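Local coordinates for SIR4-interacting protein SIF2 (Saccharomyces cerevisiae, PDB 1R5M), which antagonizes telomeric silencing in yeast and belongs, as a homotetrameric WD-repeat protein, to the Set3C corepressor complex, at residues 182-187 / 232-237; 68-73 / 92-97; 353-358 / 385-390; 346-351 / 395-400. All coordinates share one frame; numbering follows the deposited sequence.

Contact 1. Residues 182-187 / 232-237; sequences TVMQHF and YQITEK
Gln185 pushes its amide into the type I beta turn from Gln233 to Glu236, a worked example of one side chain holding a loop by its carbonyls. Its NE2 lies 3.2 Å from Glu236 O, hydrogen-bonded from above the carbonyl plane, and makes weak bonds to Ile234 O and Gln233 O. CG lies beside the backbone N, anti to the carbonyl carbon (chi1 -67°), and the extended chain carries the amide across to the next blade. Shortened to an alanine, this position is likely to leave the turn carbonyls without their shared donor. On one side, Met184 CE presses tightly on Ile234 CG2 at 3.4 Å. On the other, Phe187 CE2 stands over a face of the Tyr232 ring, 3.3 Å from Tyr232 CE2, with the ring planes oblique at 48°. Met184 and Gln185 form a classic beta bulge opposite Leu175. Strand 182-187, last of its four-stranded blade, thus meets the end of strand 229-233 in the next, with Ile222 of strand 219-223 touching both rings.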
loop_
_atom_site.group_PDB
_atom_site.type_symbol
_atom_site.label_atom_id
_atom_site.label_comp_id
_atom_site.label_asym_id
_atom_site.label_seq_id
_atom_site.Cartn_x
_atom_site.Cartn_y
_atom_site.Cartn_z
ATOM N N THR A 182 -19.076 10.337 10.530
ATOM C CA THR A 182 -19.735 11.356 9.729
ATOM C C THR A 182 -18.866 11.834 8.570
ATOM O O THR A 182 -17.636 11.813 8.639
ATOM C CB THR A 182 -20.135 12.569 10.594
ATOM O OG1 THR A 182 -18.979 13.087 11.264
ATOM C CG2 THR A 182 -21.180 12.158 11.631
ATOM N N VAL A 183 -19.527 12.249 7.497
ATOM C CA VAL A 183 -18.853 12.741 6.303
ATOM C C VAL A 183 -18.552 14.224 6.488
ATOM O O VAL A 183 -19.466 15.041 6.576
ATOM C CB VAL A 183 -19.744 12.564 5.057
ATOM C CG1 VAL A 183 -19.074 13.192 3.845
ATOM C CG2 VAL A 183 -20.021 11.085 4.817
ATOM N N MET A 184 -17.271 14.572 6.548
ATOM C CA MET A 184 -16.880 15.967 6.731
ATOM C C MET A 184 -16.731 16.697 5.407
ATOM O O MET A 184 -17.094 17.866 5.288
ATOM C CB MET A 184 -15.578 16.042 7.520
ATOM C CG MET A 184 -15.713 15.528 8.934
ATOM S SD MET A 184 -14.142 15.563 9.772
ATOM C CE MET A 184 -13.893 17.316 9.941
ATOM N N GLN A 185 -16.186 16.002 4.416
ATOM C CA GLN A 185 -16.014 16.570 3.088
ATOM C C GLN A 185 -16.081 15.460 2.057
ATOM O O GLN A 185 -15.760 14.309 2.351
ATOM C CB GLN A 185 -14.665 17.283 2.953
ATOM C CG GLN A 185 -14.504 18.538 3.791
ATOM C CD GLN A 185 -13.403 19.436 3.258
ATOM O OE1 GLN A 185 -13.489 19.939 2.137
ATOM N NE2 GLN A 185 -12.358 19.635 4.054
ATOM N N HIS A 186 -16.507 15.809 0.850
ATOM C CA HIS A 186 -16.591 14.847 -0.237
ATOM C C HIS A 186 -16.028 15.512 -1.484
ATOM O O HIS A 186 -16.330 16.673 -1.765
ATOM C CB HIS A 186 -18.045 14.410 -0.459
ATOM C CG HIS A 186 -18.962 15.520 -0.864
ATOM N ND1 HIS A 186 -18.999 16.026 -2.146
ATOM C CD2 HIS A 186 -19.879 16.223 -0.156
ATOM C CE1 HIS A 186 -19.897 16.992 -2.211
ATOM N NE2 HIS A 186 -20.446 17.132 -1.017
ATOM N N PHE A 187 -15.193 14.785 -2.220
ATOM C CA PHE A 187 -14.591 15.335 -3.427
ATOM C C PHE A 187 -14.825 14.452 -4.644
ATOM O O PHE A 187 -14.667 13.232 -4.581
ATOM C CB PHE A 187 -13.080 15.525 -3.238
ATOM C CG PHE A 187 -12.701 16.187 -1.943
ATOM C CD1 PHE A 187 -12.473 15.428 -0.801
ATOM C CD2 PHE A 187 -12.576 17.571 -1.864
ATOM C CE1 PHE A 187 -12.123 16.038 0.406
ATOM C CE2 PHE A 187 -12.228 18.190 -0.664
ATOM C CZ PHE A 187 -12.000 17.422 0.472
ATOM N N TYR A 232 -5.300 19.797 0.547
ATOM C CA TYR A 232 -6.429 20.294 1.328
ATOM C C TYR A 232 -6.160 20.369 2.821
ATOM O O TYR A 232 -5.255 19.722 3.346
ATOM C CB TYR A 232 -7.656 19.398 1.157
ATOM C CG TYR A 232 -8.242 19.343 -0.227
ATOM C CD1 TYR A 232 -7.778 18.425 -1.167
ATOM C CD2 TYR A 232 -9.289 20.188 -0.589
ATOM C CE1 TYR A 232 -8.346 18.345 -2.434
ATOM C CE2 TYR A 232 -9.863 20.118 -1.854
ATOM C CZ TYR A 232 -9.388 19.194 -2.770
ATOM O OH TYR A 232 -9.959 19.112 -4.017
ATOM N N GLN A 233 -6.988 21.160 3.494
ATOM C CA GLN A 233 -6.939 21.304 4.939
ATOM C C GLN A 233 -8.328 20.823 5.354
ATOM O O GLN A 233 -9.305 21.084 4.656
ATOM C CB GLN A 233 -6.735 22.766 5.333
ATOM C CG GLN A 233 -6.451 22.973 6.809
ATOM C CD GLN A 233 -6.184 24.425 7.145
ATOM O OE1 GLN A 233 -7.030 25.291 6.918
ATOM N NE2 GLN A 233 -5.003 24.702 7.686
ATOM N N ILE A 234 -8.414 20.113 6.473
ATOM C CA ILE A 234 -9.685 19.566 6.942
ATOM C C ILE A 234 -10.884 20.512 6.982
ATOM O O ILE A 234 -11.990 20.121 6.609
ATOM C CB ILE A 234 -9.529 18.937 8.344
ATOM C CG1 ILE A 234 -8.673 17.673 8.252
ATOM C CG2 ILE A 234 -10.900 18.608 8.932
ATOM C CD1 ILE A 234 -8.443 16.992 9.587
ATOM N N THR A 235 -10.674 21.747 7.424
ATOM C CA THR A 235 -11.772 22.706 7.539
ATOM C C THR A 235 -12.143 23.484 6.278
ATOM O O THR A 235 -13.084 24.280 6.305
ATOM C CB THR A 235 -11.492 23.736 8.650
ATOM O OG1 THR A 235 -10.394 24.569 8.260
ATOM C CG2 THR A 235 -11.152 23.034 9.956
ATOM N N GLU A 236 -11.428 23.265 5.178
ATOM C CA GLU A 236 -11.728 23.994 3.949
ATOM C C GLU A 236 -12.002 23.110 2.739
ATOM O O GLU A 236 -11.273 22.155 2.478
ATOM C CB GLU A 236 -10.587 24.962 3.626
ATOM C CG GLU A 236 -10.419 26.067 4.651
ATOM C CD GLU A 236 -11.689 26.874 4.842
ATOM O OE1 GLU A 236 -12.170 27.472 3.856
ATOM O OE2 GLU A 236 -12.209 26.907 5.979
ATOM N N LYS A 237 -13.052 23.447 1.997
ATOM C CA LYS A 237 -13.432 22.694 0.808
ATOM C C LYS A 237 -12.566 23.079 -0.386
ATOM O O LYS A 237 -12.363 22.281 -1.302
ATOM C CB LYS A 237 -14.908 22.942 0.477
ATOM C CG LYS A 237 -15.867 22.507 1.575
ATOM C CD LYS A 237 -17.313 22.770 1.187
ATOM C CE LYS A 237 -18.270 22.258 2.254
ATOM N NZ LYS A 237 -19.696 22.474 1.875
#

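Contact 2. Residues 68-73 / 92-97; sequences SVARLA and AELRHP. With SO4 (sulfate ion), chain B.
Arg71 and Arg95 grip the same sulfate oxygen: O4 receives Arg71 NH2 at 3.0 Å and Arg95 NH2 at 2.8 Å. Each guanidinium meets the ion at its edge and gives a second bond, Arg71 NH1 to sulfate O3 and Arg95 NH1 to sulfate O1, while Asn67 ND2 also binds the anion, which probably came from the crystallisation liquor. Glu93 ties the two arginines together. Its OE1 makes a salt bridge of 3.2 Å to Arg71 NH2, the carboxylate and guanidinium planes 57° apart, and its OE2 takes Arg95 NH2 at 2.8 Å. A water bridges Arg71 NE and Glu93 OE1, and Glu65 also pairs with Arg71 NH1. Because the Arg95 chain bends at chi3 (-58°), its guanidinium folds over Val69, whose CG2 sits beneath its centre. The face bearing Ala70, Leu72 and Leu94 is apolar: Leu72 CG meets Leu94 CD1 at 3.8 Å, the side chains crossing at about a right angle. The strands pair antiparallel, Ala70 and Leu94 exchanging backbone bonds. Where the pairing ends, Ser68 OG donates to His96 O at 2.7 Å. The His96 ring bonds to Thr125 and Glu131 of the following blade. A hairpin of the two outer strands, leading into a histidine that reaches a threonine next door, recalls the hydrogen-bonded networks of WD40 propeller blades.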
loop_
_atom_site.group_PDB
_atom_site.type_symbol
_atom_site.label_atom_id
_atom_site.label_comp_id
_atom_site.label_asym_id
_atom_site.label_seq_id
_atom_site.Cartn_x
_atom_site.Cartn_y
_atom_site.Cartn_z
ATOM N N SER A 68 -17.431 -11.214 0.715
ATOM C CA SER A 68 -17.865 -10.087 1.544
ATOM C C SER A 68 -17.456 -10.250 3.006
ATOM O O SER A 68 -18.229 -9.951 3.921
ATOM C CB SER A 68 -19.390 -9.949 1.436
ATOM O OG SER A 68 -19.832 -8.645 1.784
ATOM N N VAL A 69 -16.228 -10.703 3.224
ATOM C CA VAL A 69 -15.738 -10.919 4.575
ATOM C C VAL A 69 -14.218 -10.830 4.646
ATOM O O VAL A 69 -13.516 -11.167 3.690
ATOM C CB VAL A 69 -16.185 -12.316 5.105
ATOM C CG1 VAL A 69 -15.532 -13.426 4.278
ATOM C CG2 VAL A 69 -15.826 -12.468 6.574
ATOM N N ALA A 70 -13.726 -10.344 5.780
ATOM C CA ALA A 70 -12.296 -10.247 6.036
ATOM C C ALA A 70 -12.109 -10.972 7.360
ATOM O O ALA A 70 -13.073 -11.207 8.083
ATOM C CB ALA A 70 -11.863 -8.786 6.162
ATOM N N ARG A 71 -10.877 -11.340 7.676
ATOM C CA ARG A 71 -10.624 -12.029 8.928
ATOM C C ARG A 71 -9.372 -11.508 9.609
ATOM O O ARG A 71 -8.448 -11.018 8.956
ATOM C CB ARG A 71 -10.486 -13.541 8.693
ATOM C CG ARG A 71 -11.816 -14.271 8.516
ATOM C CD ARG A 71 -11.614 -15.775 8.366
ATOM N NE ARG A 71 -12.847 -16.524 8.612
ATOM C CZ ARG A 71 -13.851 -16.643 7.745
ATOM N NH1 ARG A 71 -13.784 -16.067 6.553
ATOM N NH2 ARG A 71 -14.935 -17.329 8.079
ATOM N N LEU A 72 -9.370 -11.586 10.932
ATOM C CA LEU A 72 -8.217 -11.193 11.718
ATOM C C LEU A 72 -7.674 -12.530 12.203
ATOM O O LEU A 72 -8.431 -13.374 12.681
ATOM C CB LEU A 72 -8.630 -10.313 12.904
ATOM C CG LEU A 72 -9.245 -8.958 12.538
ATOM C CD1 LEU A 72 -9.520 -8.167 13.809
ATOM C CD2 LEU A 72 -8.291 -8.184 11.630
ATOM N N ALA A 73 -6.373 -12.736 12.050
ATOM C CA ALA A 73 -5.770 -13.991 12.466
ATOM C C ALA A 73 -4.456 -13.774 13.182
ATOM O O ALA A 73 -3.785 -12.758 13.002
ATOM C CB ALA A 73 -5.554 -14.890 11.257
ATOM N N ALA A 92 -11.162 -13.192 14.588
ATOM C CA ALA A 92 -12.511 -12.714 14.333
ATOM C C ALA A 92 -12.845 -12.621 12.854
ATOM O O ALA A 92 -11.959 -12.552 12.001
ATOM C CB ALA A 92 -12.700 -11.344 14.981
ATOM N N GLU A 93 -14.141 -12.627 12.568
ATOM C CA GLU A 93 -14.643 -12.495 11.213
ATOM C C GLU A 93 -15.195 -11.073 11.113
ATOM O O GLU A 93 -15.947 -10.629 11.985
ATOM C CB GLU A 93 -15.760 -13.510 10.947
ATOM C CG GLU A 93 -15.327 -14.959 11.106
ATOM C CD GLU A 93 -16.453 -15.947 10.844
ATOM O OE1 GLU A 93 -16.228 -17.163 11.023
ATOM O OE2 GLU A 93 -17.559 -15.515 10.459
ATOM N N LEU A 94 -14.799 -10.361 10.063
ATOM C CA LEU A 94 -15.247 -8.992 9.833
ATOM C C LEU A 94 -16.113 -9.057 8.579
ATOM O O LEU A 94 -15.635 -8.845 7.463
ATOM C CB LEU A 94 -14.039 -8.080 9.608
ATOM C CG LEU A 94 -12.863 -8.254 10.580
ATOM C CD1 LEU A 94 -11.782 -7.245 10.226
ATOM C CD2 LEU A 94 -13.317 -8.066 12.030
ATOM N N ARG A 95 -17.393 -9.351 8.772
ATOM C CA ARG A 95 -18.308 -9.509 7.652
ATOM C C ARG A 95 -19.115 -8.274 7.269
ATOM O O ARG A 95 -19.519 -7.487 8.125
ATOM C CB ARG A 95 -19.256 -10.677 7.954
ATOM C CG ARG A 95 -19.930 -11.290 6.736
ATOM C CD ARG A 95 -20.705 -12.547 7.129
ATOM N NE ARG A 95 -19.853 -13.564 7.750
ATOM C CZ ARG A 95 -19.120 -14.451 7.080
ATOM N NH1 ARG A 95 -19.124 -14.462 5.755
ATOM N NH2 ARG A 95 -18.382 -15.334 7.740
ATOM N N HIS A 96 -19.322 -8.109 5.963
ATOM C CA HIS A 96 -20.117 -7.008 5.423
ATOM C C HIS A 96 -21.371 -7.638 4.822
ATOM O O HIS A 96 -21.288 -8.629 4.102
ATOM C CB HIS A 96 -19.371 -6.281 4.299
ATOM C CG HIS A 96 -18.236 -5.422 4.763
ATOM N ND1 HIS A 96 -18.256 -4.049 4.662
ATOM C CD2 HIS A 96 -17.025 -5.744 5.278
ATOM C CE1 HIS A 96 -17.104 -3.560 5.087
ATOM N NE2 HIS A 96 -16.340 -4.569 5.465
ATOM N N PRO A 97 -22.550 -7.085 5.120
ATOM C CA PRO A 97 -23.760 -7.673 4.542
ATOM C C PRO A 97 -23.812 -7.351 3.050
ATOM O O PRO A 97 -23.165 -6.410 2.596
ATOM C CB PRO A 97 -24.877 -6.980 5.319
ATOM C CG PRO A 97 -24.294 -5.618 5.575
ATOM C CD PRO A 97 -22.873 -5.944 5.992
HETATM S S SO4 B . -17.095 -17.577 4.875
HETATM O O1 SO4 B . -17.903 -16.576 4.155
HETATM O O2 SO4 B . -17.440 -18.927 4.388
HETATM O O3 SO4 B . -15.662 -17.316 4.642
HETATM O O4 SO4 B . -17.370 -17.496 6.322
HETATM O O HOH W 1 -13.673 -17.976 10.919
#

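Contact 3. Residues 353-358 / 385-390; sequences QVNVYD and YASYQS
Val356 and the pair Tyr385-Ala386 form a classic beta bulge, two residues opposite one, where the backbone bonds of this antiparallel pairing crowd together. Val356 O is shared by two backbone donors, Tyr385 N at 2.8 Å and Ala386 N at 3.2 Å, the latter arriving on a lone pair. Val356 N returns a bond to Ala386 O within the bulge; beyond it Val354 and Tyr388 exchange a reciprocal pair. The buried Val354, Val356 and Ala386 line the apolar face, with Val354 CB 4.0 Å from Tyr388 CB. Tyr385 CG lies anti to the backbone N (chi1 -176°), which lays the ring alongside Val356, its CD2 4.2 Å from Val356 CG1. The Tyr385 ring receives Lys344 in a cation-pi contact, and its hydroxyl bonds to Pro424 O. The other face is more polar: Asn355 ND2 lies 2.8 Å from Ser387 OG, at a poor angle for a bond, and gives a weak one to Val354 O. Contact is looser at the partly exposed far end, where the side chains of Gln353 and Gln389 cross at about a right angle and Gln353 CG is 3.8 Å from Gln389 CB. Strand 354-358 lies between strands 344-349 and 380-388. The latter pairs in parallel with strand 37-44, while strand 397-402 packs against Val354 and Val356. Asp358 OD1 pairs with Lys344 and bonds to Lys360 N, at the turn leading into helix 360-363.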
loop_
_atom_site.group_PDB
_atom_site.type_symbol
_atom_site.label_atom_id
_atom_site.label_comp_id
_atom_site.label_asym_id
_atom_site.label_seq_id
_atom_site.Cartn_x
_atom_site.Cartn_y
_atom_site.Cartn_z
ATOM N N GLN A 353 6.594 -15.031 -8.847
ATOM C CA GLN A 353 7.774 -15.066 -7.995
ATOM C C GLN A 353 7.883 -13.809 -7.149
ATOM O O GLN A 353 7.580 -12.704 -7.606
ATOM C CB GLN A 353 9.049 -15.218 -8.826
ATOM C CG GLN A 353 10.311 -15.315 -7.971
ATOM C CD GLN A 353 11.520 -15.798 -8.748
ATOM O OE1 GLN A 353 11.428 -16.750 -9.524
ATOM N NE2 GLN A 353 12.666 -15.159 -8.526
ATOM N N VAL A 354 8.309 -13.993 -5.906
ATOM C CA VAL A 354 8.509 -12.879 -4.994
ATOM C C VAL A 354 10.005 -12.750 -4.770
ATOM O O VAL A 354 10.673 -13.725 -4.424
ATOM C CB VAL A 354 7.855 -13.120 -3.616
ATOM C CG1 VAL A 354 8.205 -11.974 -2.665
ATOM C CG2 VAL A 354 6.350 -13.240 -3.763
ATOM N N ASN A 355 10.531 -11.552 -4.994
ATOM C CA ASN A 355 11.946 -11.296 -4.768
ATOM C C ASN A 355 12.057 -10.325 -3.611
ATOM O O ASN A 355 11.296 -9.358 -3.528
ATOM C CB ASN A 355 12.609 -10.657 -5.996
ATOM C CG ASN A 355 13.154 -11.678 -6.980
ATOM O OD1 ASN A 355 13.748 -11.311 -7.997
ATOM N ND2 ASN A 355 12.961 -12.957 -6.685
ATOM N N VAL A 356 12.984 -10.595 -2.702
ATOM C CA VAL A 356 13.225 -9.698 -1.586
ATOM C C VAL A 356 14.617 -9.136 -1.835
ATOM O O VAL A 356 15.589 -9.887 -1.958
ATOM C CB VAL A 356 13.197 -10.427 -0.230
ATOM C CG1 VAL A 356 13.478 -9.437 0.898
ATOM C CG2 VAL A 356 11.838 -11.076 -0.017
ATOM N N TYR A 357 14.699 -7.815 -1.946
ATOM C CA TYR A 357 15.966 -7.132 -2.189
ATOM C C TYR A 357 16.525 -6.551 -0.898
ATOM O O TYR A 357 15.779 -6.082 -0.037
ATOM C CB TYR A 357 15.764 -6.032 -3.233
ATOM C CG TYR A 357 15.479 -6.590 -4.605
ATOM C CD1 TYR A 357 16.514 -7.051 -5.418
ATOM C CD2 TYR A 357 14.169 -6.723 -5.068
ATOM C CE1 TYR A 357 16.252 -7.637 -6.656
ATOM C CE2 TYR A 357 13.897 -7.305 -6.302
ATOM C CZ TYR A 357 14.943 -7.762 -7.090
ATOM O OH TYR A 357 14.679 -8.365 -8.297
ATOM N N ASP A 358 17.846 -6.592 -0.770
ATOM C CA ASP A 358 18.518 -6.094 0.418
ATOM C C ASP A 358 19.079 -4.702 0.163
ATOM O O ASP A 358 19.877 -4.498 -0.754
ATOM C CB ASP A 358 19.635 -7.063 0.808
ATOM C CG ASP A 358 20.344 -6.660 2.081
ATOM O OD1 ASP A 358 19.759 -5.904 2.885
ATOM O OD2 ASP A 358 21.487 -7.118 2.284
ATOM N N TYR A 385 18.213 -10.723 -1.994
ATOM C CA TYR A 385 18.334 -11.397 -0.709
ATOM C C TYR A 385 17.685 -12.773 -0.678
ATOM O O TYR A 385 18.262 -13.734 -0.158
ATOM C CB TYR A 385 17.710 -10.515 0.377
ATOM C CG TYR A 385 17.846 -11.041 1.786
ATOM C CD1 TYR A 385 19.088 -11.092 2.416
ATOM C CD2 TYR A 385 16.727 -11.474 2.500
ATOM C CE1 TYR A 385 19.213 -11.558 3.721
ATOM C CE2 TYR A 385 16.843 -11.943 3.804
ATOM C CZ TYR A 385 18.087 -11.980 4.408
ATOM O OH TYR A 385 18.206 -12.435 5.700
ATOM N N ALA A 386 16.482 -12.866 -1.234
ATOM C CA ALA A 386 15.748 -14.121 -1.228
ATOM C C ALA A 386 14.650 -14.140 -2.280
ATOM O O ALA A 386 14.250 -13.097 -2.793
ATOM C CB ALA A 386 15.142 -14.343 0.152
ATOM N N SER A 387 14.170 -15.339 -2.596
ATOM C CA SER A 387 13.103 -15.510 -3.575
ATOM C C SER A 387 12.125 -16.591 -3.128
ATOM O O SER A 387 12.502 -17.533 -2.425
ATOM C CB SER A 387 13.680 -15.904 -4.940
ATOM O OG SER A 387 14.536 -14.906 -5.464
ATOM N N TYR A 388 10.867 -16.436 -3.533
ATOM C CA TYR A 388 9.806 -17.392 -3.228
ATOM C C TYR A 388 9.117 -17.706 -4.554
ATOM O O TYR A 388 8.690 -16.796 -5.267
ATOM C CB TYR A 388 8.794 -16.788 -2.252
ATOM C CG TYR A 388 7.691 -17.740 -1.842
ATOM C CD1 TYR A 388 7.976 -18.904 -1.129
ATOM C CD2 TYR A 388 6.356 -17.470 -2.152
ATOM C CE1 TYR A 388 6.960 -19.777 -0.730
ATOM C CE2 TYR A 388 5.335 -18.334 -1.760
ATOM C CZ TYR A 388 5.644 -19.484 -1.048
ATOM O OH TYR A 388 4.636 -20.333 -0.644
ATOM N N GLN A 389 9.021 -18.991 -4.885
ATOM C CA GLN A 389 8.403 -19.416 -6.135
ATOM C C GLN A 389 8.325 -20.941 -6.145
ATOM O O GLN A 389 8.962 -21.607 -5.337
ATOM C CB GLN A 389 9.259 -18.930 -7.318
ATOM C CG GLN A 389 8.866 -19.455 -8.700
ATOM C CD GLN A 389 7.557 -18.882 -9.210
ATOM O OE1 GLN A 389 7.530 -18.144 -10.201
ATOM N NE2 GLN A 389 6.468 -19.219 -8.541
ATOM N N SER A 390 7.519 -21.485 -7.048
ATOM C CA SER A 390 7.406 -22.929 -7.187
ATOM C C SER A 390 6.837 -23.200 -8.566
ATOM O O SER A 390 6.153 -22.351 -9.149
ATOM C CB SER A 390 6.493 -23.531 -6.115
ATOM O OG SER A 390 5.140 -23.543 -6.531
#

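Contact 4. Residues 346-351 / 395-400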
loop_
_atom_site.group_PDB
_atom_site.type_symbol
_atom_site.label_atom_id
_atom_site.label_comp_id
_atom_site.label_asym_id
_atom_site.label_seq_id
_atom_site.Cartn_x
_atom_site.Cartn_y
_atom_site.Cartn_z
ATOM N N ALA A 346 10.339 -6.023 -0.928
ATOM C CA ALA A 346 9.770 -7.224 -1.527
ATOM C C ALA A 346 8.876 -6.875 -2.704
ATOM O O ALA A 346 8.036 -5.982 -2.610
ATOM C CB ALA A 346 8.973 -7.995 -0.481
ATOM N N VAL A 347 9.058 -7.586 -3.814
ATOM C CA VAL A 347 8.257 -7.347 -5.006
ATOM C C VAL A 347 7.640 -8.632 -5.534
ATOM O O VAL A 347 8.221 -9.709 -5.406
ATOM C CB VAL A 347 9.094 -6.710 -6.134
ATOM C CG1 VAL A 347 9.587 -5.335 -5.706
ATOM C CG2 VAL A 347 10.264 -7.611 -6.491
ATOM N N ALA A 348 6.452 -8.513 -6.116
ATOM C CA ALA A 348 5.768 -9.667 -6.680
ATOM C C ALA A 348 5.761 -9.533 -8.193
ATOM O O ALA A 348 5.199 -8.581 -8.736
ATOM C CB ALA A 348 4.340 -9.740 -6.154
ATOM N N PHE A 349 6.404 -10.479 -8.869
ATOM C CA PHE A 349 6.454 -10.464 -10.322
ATOM C C PHE A 349 5.229 -11.150 -10.905
ATOM O O PHE A 349 4.583 -11.971 -10.248
ATOM C CB PHE A 349 7.720 -11.158 -10.829
ATOM C CG PHE A 349 8.982 -10.390 -10.565
ATOM C CD1 PHE A 349 9.679 -10.552 -9.372
ATOM C CD2 PHE A 349 9.469 -9.492 -11.509
ATOM C CE1 PHE A 349 10.848 -9.828 -9.126
ATOM C CE2 PHE A 349 10.636 -8.763 -11.273
ATOM C CZ PHE A 349 11.326 -8.932 -10.080
ATOM N N MET A 350 4.923 -10.808 -12.150
ATOM C CA MET A 350 3.773 -11.360 -12.851
ATOM C C MET A 350 3.846 -12.878 -12.990
ATOM O O MET A 350 2.824 -13.536 -13.173
ATOM C CB MET A 350 3.663 -10.707 -14.230
ATOM C CG MET A 350 2.458 -11.133 -15.036
ATOM S SD MET A 350 2.280 -10.113 -16.510
ATOM C CE MET A 350 0.731 -10.750 -17.163
ATOM N N ASP A 351 5.050 -13.437 -12.902
ATOM C CA ASP A 351 5.203 -14.883 -13.027
ATOM C C ASP A 351 4.990 -15.627 -11.708
ATOM O O ASP A 351 5.231 -16.832 -11.624
ATOM C CB ASP A 351 6.581 -15.231 -13.610
ATOM C CG ASP A 351 7.726 -14.803 -12.712
ATOM O OD1 ASP A 351 7.462 -14.206 -11.649
ATOM O OD2 ASP A 351 8.895 -15.065 -13.071
ATOM N N ASP A 395 -0.144 -19.216 -10.920
ATOM C CA ASP A 395 -1.062 -18.147 -10.539
ATOM C C ASP A 395 -0.333 -16.826 -10.293
ATOM O O ASP A 395 0.867 -16.807 -10.015
ATOM C CB ASP A 395 -1.852 -18.558 -9.288
ATOM C CG ASP A 395 -3.081 -17.684 -9.044
ATOM O OD1 ASP A 395 -3.463 -16.901 -9.937
ATOM O OD2 ASP A 395 -3.673 -17.799 -7.951
ATOM N N TYR A 396 -1.077 -15.731 -10.417
ATOM C CA TYR A 396 -0.554 -14.382 -10.204
ATOM C C TYR A 396 -0.595 -14.027 -8.725
ATOM O O TYR A 396 -1.415 -14.551 -7.976
ATOM C CB TYR A 396 -1.430 -13.337 -10.910
ATOM C CG TYR A 396 -1.497 -13.414 -12.411
ATOM C CD1 TYR A 396 -2.727 -13.469 -13.066
ATOM C CD2 TYR A 396 -0.337 -13.389 -13.183
ATOM C CE1 TYR A 396 -2.800 -13.494 -14.459
ATOM C CE2 TYR A 396 -0.397 -13.415 -14.572
ATOM C CZ TYR A 396 -1.629 -13.465 -15.205
ATOM O OH TYR A 396 -1.683 -13.487 -16.583
ATOM N N ILE A 397 0.284 -13.115 -8.324
ATOM C CA ILE A 397 0.303 -12.597 -6.958
ATOM C C ILE A 397 -0.168 -11.154 -7.127
ATOM O O ILE A 397 0.442 -10.389 -7.872
ATOM C CB ILE A 397 1.718 -12.603 -6.354
ATOM C CG1 ILE A 397 2.148 -14.045 -6.071
ATOM C CG2 ILE A 397 1.739 -11.779 -5.064
ATOM C CD1 ILE A 397 3.596 -14.180 -5.649
ATOM N N PHE A 398 -1.257 -10.796 -6.451
ATOM C CA PHE A 398 -1.835 -9.454 -6.540
ATOM C C PHE A 398 -1.417 -8.525 -5.408
ATOM O O PHE A 398 -1.504 -7.298 -5.531
ATOM C CB PHE A 398 -3.366 -9.543 -6.534
ATOM C CG PHE A 398 -3.972 -9.963 -7.846
ATOM C CD1 PHE A 398 -5.350 -10.119 -7.956
ATOM C CD2 PHE A 398 -3.181 -10.174 -8.972
ATOM C CE1 PHE A 398 -5.936 -10.476 -9.165
ATOM C CE2 PHE A 398 -3.759 -10.533 -10.191
ATOM C CZ PHE A 398 -5.138 -10.683 -10.286
ATOM N N ASP A 399 -0.971 -9.104 -4.302
ATOM C CA ASP A 399 -0.597 -8.299 -3.153
ATOM C C ASP A 399 0.339 -9.046 -2.218
ATOM O O ASP A 399 0.382 -10.277 -2.210
ATOM C CB ASP A 399 -1.873 -7.899 -2.393
ATOM C CG ASP A 399 -1.588 -7.100 -1.134
ATOM O OD1 ASP A 399 -1.810 -7.620 -0.017
ATOM O OD2 ASP A 399 -1.137 -5.945 -1.264
ATOM N N LEU A 400 1.107 -8.288 -1.447
ATOM C CA LEU A 400 1.997 -8.870 -0.460
ATOM C C LEU A 400 2.105 -7.871 0.682
ATOM O O LEU A 400 1.887 -6.671 0.490
ATOM C CB LEU A 400 3.373 -9.190 -1.063
ATOM C CG LEU A 400 4.338 -8.115 -1.554
ATOM C CD1 LEU A 400 5.572 -8.802 -2.151
ATOM C CD2 LEU A 400 3.669 -7.242 -2.604
HETATM O O HOH W 2 1.950 -11.654 -9.982
#
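Neighbouring propeller blades meet where Ala348 of repeat WD 7 faces Ile397 of repeat WD 8. Ala348 CB and Ile397 CG2 are 3.5 Å apart, a tight carbon contact made by the CG2 branch, which lies anti to the backbone N. Leu400 CD1 fills the next position, 3.9 Å from Ala346 CB. The two strands run nearly antiparallel (169°), yet their axes are 7.2 Å apart, and side chains and one bridging water do the joining. In this face-to-face blade packing of a beta propeller, the water donates to Phe349 O and accepts from Ile397 N. Where strand 344-349 gives way to Met350, the Tyr396 ring turns its edge to the backbone, Met350 O lying in its plane 3.2 Å from Tyr396 CD2. The extended Met350 runs alongside that ring, CG 3.7 Å from Tyr396 CE2. With a serine in place of this tyrosine, the Met350 chain is likely to lose its neighbour and be freer to turn. Tyr396 N is held by Asp395 OD1, whose carboxylate also bonds to Ser414, Leu415 and Gln416.

Overall arrangement
The four contacts illustrate how a propeller divides its chemistry between core and surface. Contact 4 is the buried one, water-bridged and largely apolar, about 14 Å from the centre of the chain; contacts 1, 2 and 3 lie farther out and are partly exposed. Contacts 2 and 3 pair adjacent antiparallel strands through their backbones, whereas contacts 1 and 4 join different blades mainly through side chains. Contacts 3 and 4 touch, their centres about 10 Å apart: strands 344-349 and 354-358 are neighbours, and Val354 packs on Ile397. Contact 1 lies across the ring, about 42 Å from contact 3 between centres. Charge dominates only contact 2; contact 1 relies on an amide and aromatic rings.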